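Inorganic pyrophosphatase (Coxiella burnetii, PDB 3TR4) probably hydrolyses inorganic pyrophosphate to two phosphate ions as a magnesium-dependent homohexamer of the PPase family. Local coordinates at residues 54-59 with 75-80. Sequence-based numbering, arbitrary orientation.
Sequences PCNYGF and VLTPVP
The carboxamide of Asn-56 meets Thr-77 OG1 and Pro-80 CA at its edges, in its plane, while Val-75 O stands to one side. Its ND2 donates to Thr-77 OG1 at 2.7 Å. The same nitrogen gives a second bond, 3.0 Å long, to Val-75 O, which lies off that plane by about 20°. At the other end of the amide, OD1 lies 3.6 Å from Pro-80 CA and accepts from the backbone N of Ala-25 and Val-81. Four bonds therefore fix the rotation of this buried group. With chi1 at -50°, CG stands beside the backbone N, which lets main chain and side chain of Asn-56 reach the same carbonyl. Asn-56 N bonds Val-75 O at 3.1 Å, from the face of the carbonyl plane opposite to ND2. Val-75 N returns a straighter bond to Asn-56 O (2.9 Å, 164° at the hydrogen), completing an antiparallel hydrogen-bonded pair. Thr-77 OG1 in turn donates to Val-79 O at 2.7 Å, so a line of bonds runs from the amide into the loop after strand 72-75. Beside the pair, Cys-55 CB packs tightly on Leu-76 CD2 at 3.4 Å. Tyr-57, predicted to bind substrate, turns its CB away from residues 75-80. The pair joins the start of strand 56-59 to the end of strand 72-75 in the mixed sheet. Strand 16-23 flanks Asn-56, helix 130-142 packs on Leu-76, and Phe-46 of a second subunit lies against Thr-77.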
loop_
_atom_site.group_PDB
_atom_site.type_symbol
_atom_site.label_atom_id
_atom_site.label_comp_id
_atom_site.label_asym_id
_atom_site.label_seq_id
_atom_site.Cartn_x
_atom_site.Cartn_y
_atom_site.Cartn_z
ATOM N N PRO B 54 -16.401 -2.572 -4.946
ATOM C CA PRO B 54 -16.421 -1.402 -5.829
ATOM C C PRO B 54 -16.778 -0.119 -5.086
ATOM O O PRO B 54 -16.837 0.945 -5.695
ATOM C CB PRO B 54 -17.531 -1.752 -6.813
ATOM C CG PRO B 54 -18.494 -2.532 -5.984
ATOM C CD PRO B 54 -17.637 -3.366 -5.061
ATOM N N CYS B 55 -17.024 -0.227 -3.785
ATOM C CA CYS B 55 -17.359 0.922 -2.955
ATOM C C CYS B 55 -17.278 0.499 -1.496
ATOM O O CYS B 55 -17.068 -0.679 -1.210
ATOM C CB CYS B 55 -18.766 1.427 -3.277
ATOM S SG CYS B 55 -20.075 0.188 -3.097
ATOM N N ASN B 56 -17.432 1.444 -0.572
ATOM C CA ASN B 56 -17.452 1.083 0.840
ATOM C C ASN B 56 -18.750 0.372 1.175
ATOM O O ASN B 56 -19.767 0.572 0.511
ATOM C CB ASN B 56 -17.277 2.302 1.749
ATOM C CG ASN B 56 -16.095 3.160 1.357
ATOM O OD1 ASN B 56 -14.942 2.831 1.643
ATOM N ND2 ASN B 56 -16.378 4.274 0.700
ATOM N N TYR B 57 -18.710 -0.458 2.210
ATOM C CA TYR B 57 -19.861 -1.268 2.578
ATOM C C TYR B 57 -20.029 -1.262 4.090
ATOM O O TYR B 57 -19.058 -1.415 4.831
ATOM C CB TYR B 57 -19.677 -2.695 2.058
ATOM C CG TYR B 57 -20.770 -3.669 2.443
ATOM C CD1 TYR B 57 -21.900 -3.825 1.654
ATOM C CD2 TYR B 57 -20.656 -4.452 3.584
ATOM C CE1 TYR B 57 -22.893 -4.723 1.996
ATOM C CE2 TYR B 57 -21.645 -5.351 3.935
ATOM C CZ TYR B 57 -22.760 -5.483 3.139
ATOM O OH TYR B 57 -23.744 -6.378 3.488
ATOM N N GLY B 58 -21.262 -1.084 4.547
ATOM C CA GLY B 58 -21.530 -1.057 5.971
ATOM C C GLY B 58 -22.987 -1.316 6.284
ATOM O O GLY B 58 -23.709 -1.899 5.480
ATOM N N PHE B 59 -23.421 -0.868 7.455
ATOM C CA PHE B 59 -24.794 -1.064 7.886
ATOM C C PHE B 59 -25.275 0.136 8.687
ATOM O O PHE B 59 -24.469 0.931 9.179
ATOM C CB PHE B 59 -24.903 -2.331 8.737
ATOM C CG PHE B 59 -24.176 -2.241 10.052
ATOM C CD1 PHE B 59 -22.833 -2.572 10.141
ATOM C CD2 PHE B 59 -24.832 -1.819 11.195
ATOM C CE1 PHE B 59 -22.161 -2.487 11.348
ATOM C CE2 PHE B 59 -24.168 -1.732 12.403
ATOM C CZ PHE B 59 -22.832 -2.066 12.481
ATOM N N VAL B 75 -21.660 2.765 0.308
ATOM C CA VAL B 75 -21.327 4.187 0.352
ATOM C C VAL B 75 -20.213 4.533 -0.627
ATOM O O VAL B 75 -19.107 4.004 -0.537
ATOM C CB VAL B 75 -20.914 4.640 1.763
ATOM C CG1 VAL B 75 -20.760 6.155 1.798
ATOM C CG2 VAL B 75 -21.947 4.181 2.787
ATOM N N LEU B 76 -20.517 5.418 -1.573
ATOM C CA LEU B 76 -19.518 5.908 -2.507
ATOM C C LEU B 76 -18.810 7.110 -1.905
ATOM O O LEU B 76 -19.450 8.037 -1.415
ATOM C CB LEU B 76 -20.171 6.308 -3.826
ATOM C CG LEU B 76 -20.966 5.222 -4.552
ATOM C CD1 LEU B 76 -21.653 5.804 -5.776
ATOM C CD2 LEU B 76 -20.055 4.075 -4.940
ATOM N N THR B 77 -17.485 7.090 -1.946
ATOM C CA THR B 77 -16.687 8.172 -1.390
ATOM C C THR B 77 -15.490 8.431 -2.293
ATOM O O THR B 77 -15.131 7.578 -3.110
ATOM C CB THR B 77 -16.161 7.818 0.011
ATOM O OG1 THR B 77 -15.371 6.626 -0.062
ATOM C CG2 THR B 77 -17.313 7.589 0.976
ATOM N N PRO B 78 -14.870 9.612 -2.152
ATOM C CA PRO B 78 -13.667 9.974 -2.909
ATOM C C PRO B 78 -12.511 9.013 -2.630
ATOM O O PRO B 78 -11.771 8.671 -3.547
ATOM C CB PRO B 78 -13.333 11.371 -2.381
ATOM C CG PRO B 78 -14.637 11.912 -1.889
ATOM C CD PRO B 78 -15.365 10.730 -1.330
ATOM N N VAL B 79 -12.356 8.591 -1.377
ATOM C CA VAL B 79 -11.334 7.608 -1.023
ATOM C C VAL B 79 -11.868 6.620 0.016
ATOM O O VAL B 79 -12.822 6.926 0.732
ATOM C CB VAL B 79 -10.059 8.286 -0.494
ATOM C CG1 VAL B 79 -9.425 9.144 -1.574
ATOM C CG2 VAL B 79 -10.387 9.122 0.719
ATOM N N PRO B 80 -11.252 5.427 0.099
ATOM C CA PRO B 80 -11.760 4.395 1.014
ATOM C C PRO B 80 -11.814 4.874 2.468
ATOM O O PRO B 80 -10.979 5.671 2.897
ATOM C CB PRO B 80 -10.741 3.258 0.867
ATOM C CG PRO B 80 -10.087 3.490 -0.463
ATOM C CD PRO B 80 -10.053 4.981 -0.633
#